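Similar to phosphinothricin acetyltransferase (Bacillus subtilis, PDB 1VHS) probably transfers the acetyl group of acetyl-CoA to phosphinothricin, a reaction that inactivates the antibiotic and gives resistance to it. Local coordinates at residues A18-T23 with E39-W44; A25-M28 with D32-P35; Y55-E60 with V64-S69; V85-D90 with S100-E105. One frame throughout, in Å; residues are numbered along the deposited sequence. Where two conformers were deposited one is given.

Contact 1: residues A18-T23 with E39-W44; sequences AIYNST and EDRMEW
Arg41 lays its guanidinium group over the ring of Tyr20. This cation-pi contact is what joins helix 13-24 to residues 39-44. Arg41 CZ stands 4.8 Å from the centroid of the Tyr20 ring, 19° off the ring normal. The two flat groups are roughly parallel. The closest pair of atoms is Tyr20 CE1 and Arg41 NH2, at 4.3 Å, a loose touch; no hydrogen bond crosses the contact.

The torsions explain how the groups meet. Tyr20 has its ring anti to the backbone N (chi1 -179°), which carries the ring off the helix toward Arg41. The Arg41 chain is not extended. Its first three torsions all turn the same way and curl the guanidinium back beside its own segment.

There it meets Trp44. Arg41 NH2 sits 3.5 Å above the plane of the indole, over its centre. Trp44 and Tyr20 lie on opposite sides of the guanidinium, which is thus sandwiched between two aromatic groups. Both rings are tied at their polar ends. Tyr20 OH is hydrogen-bonded to Asp32 and Thr30, and Trp44 NE1 to Glu71.

On the helix, Tyr20 O takes two bonds from one residue. Thr23 OG1 donates to Tyr20 O at 2.7 Å, and Thr23 N donates to Tyr20 O at 3.2 Å.

The contact joins the first helix of the acetyltransferase domain to the residue just ahead of helix 42-46. Its strength is electrostatic and dispersive rather than directional: two electron-rich ring faces would be expected to stabilise the positive charge of Arg41.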
loop_
_atom_site.group_PDB
_atom_site.type_symbol
_atom_site.label_atom_id
_atom_site.label_comp_id
_atom_site.label_asym_id
_atom_site.label_seq_id
_atom_site.Cartn_x
_atom_site.Cartn_y
_atom_site.Cartn_z
ATOM N N ALA A 18 -13.432 -3.248 0.695
ATOM C CA ALA A 18 -14.021 -2.903 1.980
ATOM C C ALA A 18 -12.956 -2.310 2.904
ATOM O O ALA A 18 -13.196 -1.303 3.573
ATOM C CB ALA A 18 -14.645 -4.138 2.618
ATOM N N ILE A 19 -11.782 -2.937 2.940
ATOM C CA ILE A 19 -10.687 -2.454 3.776
ATOM C C ILE A 19 -10.280 -1.065 3.288
ATOM O O ILE A 19 -10.058 -0.151 4.083
ATOM C CB ILE A 19 -9.472 -3.407 3.714
ATOM C CG1 ILE A 19 -9.804 -4.697 4.472
ATOM C CG2 ILE A 19 -8.218 -2.721 4.286
ATOM C CD1 ILE A 19 -8.729 -5.758 4.396
ATOM N N TYR A 20 -10.191 -0.922 1.973
ATOM C CA TYR A 20 -9.836 0.351 1.361
ATOM C C TYR A 20 -10.822 1.426 1.825
ATOM O O TYR A 20 -10.422 2.498 2.276
ATOM C CB TYR A 20 -9.889 0.211 -0.157
ATOM C CG TYR A 20 -9.524 1.467 -0.908
ATOM C CD1 TYR A 20 -8.190 1.841 -1.072
ATOM C CD2 TYR A 20 -10.511 2.274 -1.469
ATOM C CE1 TYR A 20 -7.848 2.986 -1.781
ATOM C CE2 TYR A 20 -10.184 3.425 -2.178
ATOM C CZ TYR A 20 -8.850 3.773 -2.330
ATOM O OH TYR A 20 -8.522 4.909 -3.026
ATOM N N ASN A 21 -12.116 1.130 1.723
ATOM C CA ASN A 21 -13.146 2.083 2.131
ATOM C C ASN A 21 -13.157 2.418 3.612
ATOM O O ASN A 21 -13.537 3.525 3.999
ATOM C CB ASN A 21 -14.537 1.584 1.725
ATOM C CG ASN A 21 -14.767 1.662 0.233
ATOM O OD1 ASN A 21 -14.205 2.521 -0.447
ATOM N ND2 ASN A 21 -15.611 0.780 -0.285
ATOM N N SER A 22 -12.743 1.476 4.451
ATOM C CA SER A 22 -12.738 1.728 5.882
ATOM C C SER A 22 -11.714 2.801 6.251
ATOM O O SER A 22 -11.809 3.409 7.316
ATOM C CB SER A 22 -12.439 0.439 6.653
ATOM O OG SER A 22 -11.117 -0.002 6.405
ATOM N N THR A 23 -10.748 3.037 5.366
ATOM C CA THR A 23 -9.706 4.035 5.616
ATOM C C THR A 23 -10.030 5.426 5.058
ATOM O O THR A 23 -9.385 6.410 5.419
ATOM C CB THR A 23 -8.356 3.604 5.004
ATOM O OG1 THR A 23 -8.418 3.730 3.577
ATOM C CG2 THR A 23 -8.035 2.158 5.367
ATOM N N GLU A 39 -16.482 -2.857 -8.644
ATOM C CA GLU A 39 -16.451 -2.690 -10.089
ATOM C C GLU A 39 -15.491 -1.572 -10.487
ATOM O O GLU A 39 -14.821 -1.658 -11.516
ATOM C CB GLU A 39 -17.858 -2.391 -10.608
ATOM N N ASP A 40 -15.422 -0.526 -9.669
ATOM C CA ASP A 40 -14.536 0.599 -9.957
ATOM C C ASP A 40 -13.068 0.222 -9.785
ATOM O O ASP A 40 -12.182 0.962 -10.210
ATOM C CB ASP A 40 -14.836 1.788 -9.036
ATOM C CG ASP A 40 -16.275 2.255 -9.118
ATOM O OD1 ASP A 40 -16.803 2.387 -10.244
ATOM O OD2 ASP A 40 -16.872 2.505 -8.050
ATOM N N ARG A 41 -12.811 -0.927 -9.165
ATOM C CA ARG A 41 -11.439 -1.364 -8.922
ATOM C C ARG A 41 -11.080 -2.697 -9.574
ATOM O O ARG A 41 -9.984 -3.217 -9.369
ATOM C CB ARG A 41 -11.194 -1.450 -7.412
ATOM C CG ARG A 41 -11.405 -0.136 -6.678
ATOM C CD ARG A 41 -10.259 0.842 -6.910
ATOM N NE ARG A 41 -9.074 0.481 -6.135
ATOM C CZ ARG A 41 -7.956 1.199 -6.090
ATOM N NH1 ARG A 41 -7.858 2.328 -6.780
ATOM N NH2 ARG A 41 -6.937 0.796 -5.342
HETATM N N MSE A 42 -11.998 -3.247 -10.363
HETATM C CA MSE A 42 -11.751 -4.522 -11.026
HETATM C C MSE A 42 -10.519 -4.469 -11.924
HETATM O O MSE A 42 -9.756 -5.431 -11.996
HETATM C CB MSE A 42 -12.971 -4.937 -11.852
HETATM C CG MSE A 42 -12.810 -6.273 -12.565
HETATM SE SE MSE A 42 -12.373 -7.723 -11.360
HETATM C CE MSE A 42 -11.780 -9.027 -12.656
ATOM N N GLU A 43 -10.329 -3.344 -12.609
ATOM C CA GLU A 43 -9.179 -3.178 -13.494
ATOM C C GLU A 43 -7.879 -3.224 -12.699
ATOM O O GLU A 43 -6.975 -3.997 -13.006
ATOM C CB GLU A 43 -9.270 -1.847 -14.247
ATOM C CG GLU A 43 -10.373 -1.800 -15.289
ATOM C CD GLU A 43 -10.157 -2.792 -16.418
ATOM O OE1 GLU A 43 -11.015 -2.858 -17.324
ATOM O OE2 GLU A 43 -9.129 -3.505 -16.403
ATOM N N TRP A 44 -7.800 -2.380 -11.679
ATOM C CA TRP A 44 -6.629 -2.310 -10.816
ATOM C C TRP A 44 -6.315 -3.689 -10.249
ATOM O O TRP A 44 -5.164 -4.132 -10.247
ATOM C CB TRP A 44 -6.902 -1.331 -9.675
ATOM C CG TRP A 44 -5.915 -1.401 -8.558
ATOM C CD1 TRP A 44 -4.660 -0.863 -8.528
ATOM C CD2 TRP A 44 -6.100 -2.064 -7.304
ATOM N NE1 TRP A 44 -4.052 -1.150 -7.329
ATOM C CE2 TRP A 44 -4.914 -1.888 -6.558
ATOM C CE3 TRP A 44 -7.155 -2.793 -6.735
ATOM C CZ2 TRP A 44 -4.751 -2.413 -5.273
ATOM C CZ3 TRP A 44 -6.993 -3.317 -5.454
ATOM C CH2 TRP A 44 -5.797 -3.123 -4.739
#

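Contact 2: residues A25-M28 with D32-P35; sequences ASRM and DTEP
The long loop between helix 13-24 and helix 42-46 folds back on itself here, and Arg27 reaches across the turn to Thr33. Arg27 is the first residue past the helix to leave helical angles. Its phi is positive (43°), a left-handed backbone conformation that turns the chain away from the helix axis.

The Arg27 side chain spans the distance. CG starts out anti to the carbonyl carbon (chi1 -72°), and from there the chain, extended from CG to NE, carries the guanidinium to the Thr33 side chain and backbone. Arg27 NH2 comes within 3.2 Å of Thr33 CB. Arg27 NE lies 3.9 Å from Thr33 CG2, the methyl that stands beside the Thr33 backbone N. The two side chains pass at a slant.

Between these two segments of the acetyltransferase's surface loop, the touch is van der Waals; no hydrogen bond crosses. Arg27 NH2 is also 3.2 Å from Thr33 O, but the angle is poor and the pair does not count as a bond. Arg27 NH1 points back instead, to the carbonyl of Ala25. That bond is long and weak, 3.4 Å from Arg27 NH1 to Ala25 O, with an N-H...O angle of 132°. Ala25 O lies in the guanidinium plane, at its edge.

The main polar partner of Arg27 is Asp151, which forms a salt bridge with NE. Glu34 is a more remote opposite charge, with OE1 5.7 Å from Arg27 NH2. Strand 139-150 supplies Met150, whose side chain touches both Arg27 and Thr33. The Arg27 carbonyl accepts a hydrogen bond from His125 NE2.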
loop_
_atom_site.group_PDB
_atom_site.type_symbol
_atom_site.label_atom_id
_atom_site.label_comp_id
_atom_site.label_asym_id
_atom_site.label_seq_id
_atom_site.Cartn_x
_atom_site.Cartn_y
_atom_site.Cartn_z
ATOM N N ALA A 25 -12.582 7.539 5.552
ATOM C CA ALA A 25 -13.043 8.500 6.550
ATOM C C ALA A 25 -11.920 9.285 7.226
ATOM O O ALA A 25 -11.988 10.513 7.332
ATOM C CB ALA A 25 -13.879 7.786 7.607
ATOM N N SER A 26 -10.892 8.579 7.686
ATOM C CA SER A 26 -9.773 9.219 8.368
ATOM C C SER A 26 -8.951 10.112 7.447
ATOM O O SER A 26 -8.160 10.926 7.921
ATOM C CB SER A 26 -8.855 8.161 8.987
ATOM O OG SER A 26 -8.221 7.393 7.979
ATOM N N ARG A 27 -9.143 9.958 6.139
ATOM C CA ARG A 27 -8.402 10.738 5.152
ATOM C C ARG A 27 -6.935 10.817 5.552
ATOM O O ARG A 27 -6.345 11.896 5.620
ATOM C CB ARG A 27 -8.999 12.142 5.018
ATOM C CG ARG A 27 -10.348 12.147 4.316
ATOM C CD ARG A 27 -10.905 13.542 4.142
ATOM N NE ARG A 27 -12.101 13.546 3.302
ATOM C CZ ARG A 27 -13.226 12.898 3.591
ATOM N NH1 ARG A 27 -13.325 12.184 4.704
ATOM N NH2 ARG A 27 -14.257 12.964 2.760
HETATM N N MSE A 28 -6.352 9.652 5.811
HETATM C CA MSE A 28 -4.962 9.573 6.228
HETATM C C MSE A 28 -4.103 8.765 5.256
HETATM O O MSE A 28 -2.880 8.897 5.252
HETATM C CB MSE A 28 -4.881 8.935 7.616
HETATM C CG MSE A 28 -3.552 9.133 8.318
HETATM SE SE MSE A 28 -3.442 10.871 9.153
HETATM C CE MSE A 28 -3.131 10.301 10.974
ATOM N N ASP A 32 -9.278 9.110 -1.955
ATOM C CA ASP A 32 -10.719 9.136 -2.191
ATOM C C ASP A 32 -11.433 9.697 -0.967
ATOM O O ASP A 32 -11.046 9.413 0.167
ATOM C CB ASP A 32 -11.243 7.725 -2.481
ATOM C CG ASP A 32 -11.007 7.294 -3.916
ATOM O OD1 ASP A 32 -11.614 7.895 -4.827
ATOM O OD2 ASP A 32 -10.216 6.353 -4.133
ATOM N N THR A 33 -12.467 10.500 -1.200
ATOM C CA THR A 33 -13.239 11.088 -0.113
ATOM C C THR A 33 -14.565 10.340 -0.001
ATOM O O THR A 33 -15.263 10.435 1.006
ATOM C CB THR A 33 -13.534 12.584 -0.364
ATOM O OG1 THR A 33 -14.386 12.722 -1.507
ATOM C CG2 THR A 33 -12.240 13.346 -0.608
ATOM N N GLU A 34 -14.895 9.595 -1.051
ATOM C CA GLU A 34 -16.125 8.813 -1.098
ATOM C C GLU A 34 -15.792 7.344 -1.343
ATOM O O GLU A 34 -14.863 7.025 -2.086
ATOM C CB GLU A 34 -17.031 9.330 -2.221
ATOM C CG GLU A 34 -17.494 10.770 -2.038
ATOM C CD GLU A 34 -18.418 10.943 -0.844
ATOM O OE1 GLU A 34 -18.812 12.093 -0.559
ATOM O OE2 GLU A 34 -18.757 9.930 -0.193
ATOM N N PRO A 35 -16.549 6.426 -0.723
ATOM C CA PRO A 35 -16.279 4.998 -0.917
ATOM C C PRO A 35 -16.414 4.562 -2.374
ATOM O O PRO A 35 -17.250 5.082 -3.119
ATOM C CB PRO A 35 -17.303 4.325 -0.002
ATOM C CG PRO A 35 -18.444 5.308 0.015
ATOM C CD PRO A 35 -17.722 6.629 0.145
#

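Contact 3: residues Y55-E60 with V64-S69; sequences YVAEDE and VAAWIS
Tyr55 and Ile68 form a hydrogen-bonded pair in the beta hairpin of strands 54-58 and 64-72, two neighbours in the central sheet. The strands run antiparallel, at 158° between their directions.

Backbone hydrogen bonds come first. Tyr55 N donates to Ile68 O at 2.8 Å, and Ile68 N returns a bond to Tyr55 O at 2.9 Å. Further along, Ala57 N donates to Ala66 O at 2.8 Å. Ala65 N donates to Ala57 O, also at 2.8 Å. Ala65 and Ala66 therefore both face Ala57. This is a classic beta bulge, and it shifts the register by one residue.

Apolar side chains divide between the two faces of the sheet. Tyr55, Ala57, Ala66 and Ile68 are on the face covered by helix 98-109. Val56, Val64 and Trp67 are on the face packed by helix 13-24, where Trp67 also stacks on Tyr88. Glu58 shares that face and forms a salt bridge with Arg6 on strand 4-7.

Val64 has CG1 anti to its own N (chi1 178°). This branch leans over the neighbouring strand, and Val64 CG1 rests 3.8 Å from Val56 CB.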
loop_
_atom_site.group_PDB
_atom_site.type_symbol
_atom_site.label_atom_id
_atom_site.label_comp_id
_atom_site.label_asym_id
_atom_site.label_seq_id
_atom_site.Cartn_x
_atom_site.Cartn_y
_atom_site.Cartn_z
ATOM N N TYR A 55 -1.127 -9.170 -2.243
ATOM C CA TYR A 55 -1.197 -10.186 -1.203
ATOM C C TYR A 55 -2.225 -9.766 -0.170
ATOM O O TYR A 55 -2.386 -8.580 0.101
ATOM C CB TYR A 55 0.138 -10.340 -0.477
ATOM C CG TYR A 55 1.275 -10.833 -1.330
ATOM C CD1 TYR A 55 2.067 -9.941 -2.051
ATOM C CD2 TYR A 55 1.561 -12.193 -1.423
ATOM C CE1 TYR A 55 3.117 -10.388 -2.839
ATOM C CE2 TYR A 55 2.612 -12.653 -2.216
ATOM C CZ TYR A 55 3.384 -11.745 -2.920
ATOM O OH TYR A 55 4.408 -12.192 -3.724
ATOM N N VAL A 56 -2.924 -10.733 0.406
ATOM C CA VAL A 56 -3.878 -10.414 1.450
ATOM C C VAL A 56 -3.390 -11.100 2.714
ATOM O O VAL A 56 -2.685 -12.112 2.652
ATOM C CB VAL A 56 -5.316 -10.885 1.110
ATOM C CG1 VAL A 56 -5.877 -10.051 -0.035
ATOM C CG2 VAL A 56 -5.318 -12.358 0.737
ATOM N N ALA A 57 -3.734 -10.520 3.854
ATOM C CA ALA A 57 -3.348 -11.066 5.142
ATOM C C ALA A 57 -4.617 -11.488 5.869
ATOM O O ALA A 57 -5.553 -10.693 6.027
ATOM C CB ALA A 57 -2.593 -10.026 5.954
ATOM N N GLU A 58 -4.651 -12.748 6.294
ATOM C CA GLU A 58 -5.808 -13.287 7.000
ATOM C C GLU A 58 -5.570 -13.340 8.495
ATOM O O GLU A 58 -4.468 -13.651 8.944
ATOM C CB GLU A 58 -6.127 -14.708 6.518
ATOM C CG GLU A 58 -6.708 -14.817 5.119
ATOM C CD GLU A 58 -7.121 -16.240 4.775
ATOM O OE1 GLU A 58 -7.679 -16.453 3.677
ATOM O OE2 GLU A 58 -6.891 -17.146 5.605
ATOM N N ASP A 59 -6.607 -13.027 9.264
ATOM C CA ASP A 59 -6.507 -13.092 10.713
ATOM C C ASP A 59 -6.664 -14.565 11.081
ATOM O O ASP A 59 -6.901 -15.404 10.210
ATOM C CB ASP A 59 -7.613 -12.260 11.383
ATOM C CG ASP A 59 -9.002 -12.600 10.868
ATOM O OD1 ASP A 59 -9.283 -13.790 10.622
ATOM O OD2 ASP A 59 -9.825 -11.670 10.722
ATOM N N GLU A 60 -6.535 -14.883 12.363
ATOM C CA GLU A 60 -6.655 -16.265 12.814
ATOM C C GLU A 60 -7.999 -16.902 12.462
ATOM O O GLU A 60 -8.155 -18.118 12.552
ATOM C CB GLU A 60 -6.417 -16.339 14.326
ATOM C CG GLU A 60 -7.274 -15.386 15.139
ATOM N N VAL A 64 -9.901 -11.648 5.729
ATOM C CA VAL A 64 -8.891 -10.741 5.194
ATOM C C VAL A 64 -8.902 -9.465 6.030
ATOM O O VAL A 64 -9.899 -8.744 6.052
ATOM C CB VAL A 64 -9.186 -10.386 3.726
ATOM C CG1 VAL A 64 -8.145 -9.400 3.209
ATOM C CG2 VAL A 64 -9.188 -11.650 2.877
ATOM N N ALA A 65 -7.796 -9.193 6.720
ATOM C CA ALA A 65 -7.682 -8.016 7.576
ATOM C C ALA A 65 -6.812 -6.896 7.002
ATOM O O ALA A 65 -6.822 -5.778 7.516
ATOM C CB ALA A 65 -7.138 -8.423 8.937
ATOM N N ALA A 66 -6.058 -7.193 5.951
ATOM C CA ALA A 66 -5.175 -6.196 5.353
ATOM C C ALA A 66 -4.632 -6.712 4.034
ATOM O O ALA A 66 -4.801 -7.882 3.702
ATOM C CB ALA A 66 -4.014 -5.899 6.308
ATOM N N TRP A 67 -3.998 -5.833 3.267
ATOM C CA TRP A 67 -3.407 -6.245 2.009
ATOM C C TRP A 67 -2.185 -5.422 1.643
ATOM O O TRP A 67 -2.005 -4.304 2.131
ATOM C CB TRP A 67 -4.429 -6.233 0.855
ATOM C CG TRP A 67 -5.255 -4.979 0.650
ATOM C CD1 TRP A 67 -6.486 -4.713 1.179
ATOM C CD2 TRP A 67 -4.952 -3.883 -0.224
ATOM N NE1 TRP A 67 -6.973 -3.530 0.681
ATOM C CE2 TRP A 67 -6.052 -2.998 -0.183
ATOM C CE3 TRP A 67 -3.857 -3.568 -1.043
ATOM C CZ2 TRP A 67 -6.094 -1.818 -0.931
ATOM C CZ3 TRP A 67 -3.898 -2.394 -1.788
ATOM C CH2 TRP A 67 -5.010 -1.533 -1.728
ATOM N N ILE A 68 -1.341 -6.012 0.806
ATOM C CA ILE A 68 -0.110 -5.384 0.329
ATOM C C ILE A 68 -0.124 -5.478 -1.188
ATOM O O ILE A 68 -0.253 -6.565 -1.752
ATOM C CB ILE A 68 1.143 -6.125 0.826
ATOM C CG1 ILE A 68 1.125 -6.262 2.346
ATOM C CG2 ILE A 68 2.396 -5.366 0.398
ATOM C CD1 ILE A 68 2.271 -7.118 2.870
ATOM N N SER A 69 0.016 -4.338 -1.848
ATOM C CA SER A 69 -0.003 -4.300 -3.299
ATOM C C SER A 69 1.311 -3.776 -3.853
ATOM O O SER A 69 1.820 -2.764 -3.373
ATOM C CB SER A 69 -1.148 -3.390 -3.774
ATOM O OG SER A 69 -1.047 -3.096 -5.159
#

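Contact 4: residues V85-D90 with S100-E105; sequences VSIYID and SYLLQE
Glu105 N donates to Tyr101 O at 3.0 Å, one helical turn back, on the helix whose Leu102 packs against Ile87 and Ile89. This is the shortest polar bond within the two segments. No hydrogen bond crosses between them.

The contact is the first half of a beta-alpha-beta crossover. Strand 82-89 leads through a loop into helix 98-109, and the chain then returns as the parallel strand 117-123. This unit is the core of the GNAT fold. Residues Ile87 to Ile89 and Lys96 to Ser100 are predicted to bind acetyl-CoA, consistent with a cofactor held at the strand end and the helix start.

Strand and helix run nearly antiparallel, at 153° between their directions. Their axes come within 9.6 Å, and side chains fill the gap. Alternate strand residues Ile87 and Ile89 point to the helix, while Tyr88, between them, starts off the other way.

Leu102 is the common partner. Leu102 CD1 rests over the gap between the two isoleucines and touches both. It is 3.6 Å from Ile87 CG2 and 3.8 Å from Ile89 CG1. Leu102 CG sits anti to the carbonyl carbon, which turns the branch toward the strand. Leu102 also touches Ala66, so it reaches the next strand of the sheet.

Ile87 uses its other arm for Leu103. With chi1 at -58° and chi2 at 175°, its CG1-CD1 arm is stretched out to the helix backbone. There Ile87 CD1 meets Leu103 CA at 3.9 Å, and it lies 4.3 Å from Leu103 CD1.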
loop_
_atom_site.group_PDB
_atom_site.type_symbol
_atom_site.label_atom_id
_atom_site.label_comp_id
_atom_site.label_asym_id
_atom_site.label_seq_id
_atom_site.Cartn_x
_atom_site.Cartn_y
_atom_site.Cartn_z
ATOM N N VAL A 85 4.931 0.223 -3.301
ATOM C CA VAL A 85 4.309 -0.707 -2.373
ATOM C C VAL A 85 3.220 0.066 -1.638
ATOM O O VAL A 85 3.452 1.180 -1.156
ATOM C CB VAL A 85 5.314 -1.305 -1.353
ATOM C CG1 VAL A 85 5.963 -0.202 -0.515
ATOM C CG2 VAL A 85 4.581 -2.301 -0.448
ATOM N N SER A 86 2.022 -0.513 -1.594
ATOM C CA SER A 86 0.882 0.098 -0.923
ATOM C C SER A 86 0.361 -0.887 0.119
ATOM O O SER A 86 0.180 -2.067 -0.172
ATOM C CB SER A 86 -0.223 0.423 -1.938
ATOM O OG SER A 86 -0.703 -0.752 -2.561
ATOM N N ILE A 87 0.135 -0.403 1.335
ATOM C CA ILE A 87 -0.355 -1.247 2.407
ATOM C C ILE A 87 -1.591 -0.647 3.066
ATOM O O ILE A 87 -1.560 0.491 3.538
ATOM C CB ILE A 87 0.739 -1.449 3.478
ATOM C CG1 ILE A 87 1.974 -2.079 2.832
ATOM C CG2 ILE A 87 0.210 -2.318 4.620
ATOM C CD1 ILE A 87 3.168 -2.227 3.764
ATOM N N TYR A 88 -2.679 -1.410 3.085
ATOM C CA TYR A 88 -3.918 -0.961 3.710
ATOM C C TYR A 88 -4.330 -1.958 4.781
ATOM O O TYR A 88 -4.262 -3.173 4.579
ATOM C CB TYR A 88 -5.041 -0.818 2.681
ATOM C CG TYR A 88 -4.881 0.397 1.795
ATOM C CD1 TYR A 88 -3.996 0.388 0.720
ATOM C CD2 TYR A 88 -5.593 1.571 2.056
ATOM C CE1 TYR A 88 -3.823 1.520 -0.082
ATOM C CE2 TYR A 88 -5.424 2.711 1.260
ATOM C CZ TYR A 88 -4.539 2.675 0.197
ATOM O OH TYR A 88 -4.358 3.792 -0.587
ATOM N N ILE A 89 -4.750 -1.430 5.922
ATOM C CA ILE A 89 -5.162 -2.254 7.049
ATOM C C ILE A 89 -6.602 -1.923 7.419
ATOM O O ILE A 89 -6.998 -0.756 7.411
ATOM C CB ILE A 89 -4.262 -1.982 8.268
ATOM C CG1 ILE A 89 -2.793 -2.115 7.861
ATOM C CG2 ILE A 89 -4.596 -2.952 9.398
ATOM C CD1 ILE A 89 -1.813 -1.698 8.943
ATOM N N ASP A 90 -7.389 -2.948 7.730
ATOM C CA ASP A 90 -8.776 -2.726 8.116
ATOM C C ASP A 90 -8.762 -1.732 9.272
ATOM O O ASP A 90 -8.097 -1.954 10.285
ATOM C CB ASP A 90 -9.428 -4.046 8.547
ATOM C CG ASP A 90 -10.900 -3.890 8.890
ATOM O OD1 ASP A 90 -11.595 -4.922 9.001
ATOM O OD2 ASP A 90 -11.363 -2.745 9.058
ATOM N N SER A 100 3.795 -2.788 11.053
ATOM C CA SER A 100 5.175 -3.243 11.163
ATOM C C SER A 100 5.371 -4.614 10.529
ATOM O O SER A 100 6.320 -4.834 9.775
ATOM C CB SER A 100 5.590 -3.300 12.636
ATOM O OG SER A 100 6.840 -3.940 12.783
ATOM N N TYR A 101 4.470 -5.538 10.842
ATOM C CA TYR A 101 4.563 -6.882 10.297
ATOM C C TYR A 101 4.413 -6.883 8.779
ATOM O O TYR A 101 5.184 -7.530 8.074
ATOM C CB TYR A 101 3.490 -7.780 10.911
ATOM C CG TYR A 101 3.553 -9.194 10.393
ATOM C CD1 TYR A 101 4.607 -10.038 10.746
ATOM C CD2 TYR A 101 2.586 -9.679 9.518
ATOM C CE1 TYR A 101 4.695 -11.329 10.236
ATOM C CE2 TYR A 101 2.664 -10.970 9.001
ATOM C CZ TYR A 101 3.721 -11.787 9.364
ATOM O OH TYR A 101 3.808 -13.062 8.852
ATOM N N LEU A 102 3.417 -6.160 8.278
ATOM C CA LEU A 102 3.174 -6.101 6.838
ATOM C C LEU A 102 4.345 -5.512 6.061
ATOM O O LEU A 102 4.707 -6.019 4.995
ATOM C CB LEU A 102 1.901 -5.298 6.549
ATOM C CG LEU A 102 0.625 -5.900 7.148
ATOM C CD1 LEU A 102 -0.562 -4.983 6.895
ATOM C CD2 LEU A 102 0.383 -7.270 6.528
ATOM N N LEU A 103 4.939 -4.441 6.579
ATOM C CA LEU A 103 6.067 -3.834 5.879
ATOM C C LEU A 103 7.240 -4.801 5.864
ATOM O O LEU A 103 7.909 -4.952 4.850
ATOM C CB LEU A 103 6.482 -2.511 6.537
ATOM C CG LEU A 103 7.631 -1.756 5.848
ATOM C CD1 LEU A 103 7.364 -1.617 4.346
ATOM C CD2 LEU A 103 7.791 -0.379 6.487
ATOM N N GLN A 104 7.486 -5.465 6.989
ATOM C CA GLN A 104 8.584 -6.422 7.061
ATOM C C GLN A 104 8.397 -7.512 6.007
ATOM O O GLN A 104 9.341 -7.871 5.310
ATOM C CB GLN A 104 8.662 -7.034 8.463
ATOM C CG GLN A 104 9.702 -8.138 8.603
ATOM C CD GLN A 104 9.717 -8.743 9.995
ATOM O OE1 GLN A 104 10.092 -8.086 10.967
ATOM N NE2 GLN A 104 9.296 -10.002 10.100
ATOM N N GLU A 105 7.175 -8.026 5.881
ATOM C CA GLU A 105 6.892 -9.060 4.887
ATOM C C GLU A 105 7.043 -8.513 3.470
ATOM O O GLU A 105 7.571 -9.187 2.592
ATOM C CB GLU A 105 5.481 -9.618 5.079
ATOM C CG GLU A 105 5.330 -10.476 6.325
ATOM C CD GLU A 105 6.541 -11.376 6.556
ATOM O OE1 GLU A 105 6.827 -12.233 5.695
ATOM O OE2 GLU A 105 7.217 -11.217 7.596
#

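How the contacts relate
Contacts 3 and 4 share the sheet. Their centres are about 9 Å apart, and strands 64-72 and 82-89 are joined by Ser69 N to Ser86 O at 2.8 Å and Ala65 O to Asp90 N at 2.9 Å. Helix 98-109 of contact 4 covers one face of this sheet. Contact 1 lies over the other, with Tyr20 CD1 3.7 Å from Tyr88 CE2, and Tyr88 is predicted to bind acetyl-CoA. Contact 2 is nested in the loop that contact 1 closes, and Asp32 links the two through Tyr20 OH. Contact 2 is the outlying one, its centre about 20 Å from that of contact 3. Contact 4 alone holds predicted cofactor residues.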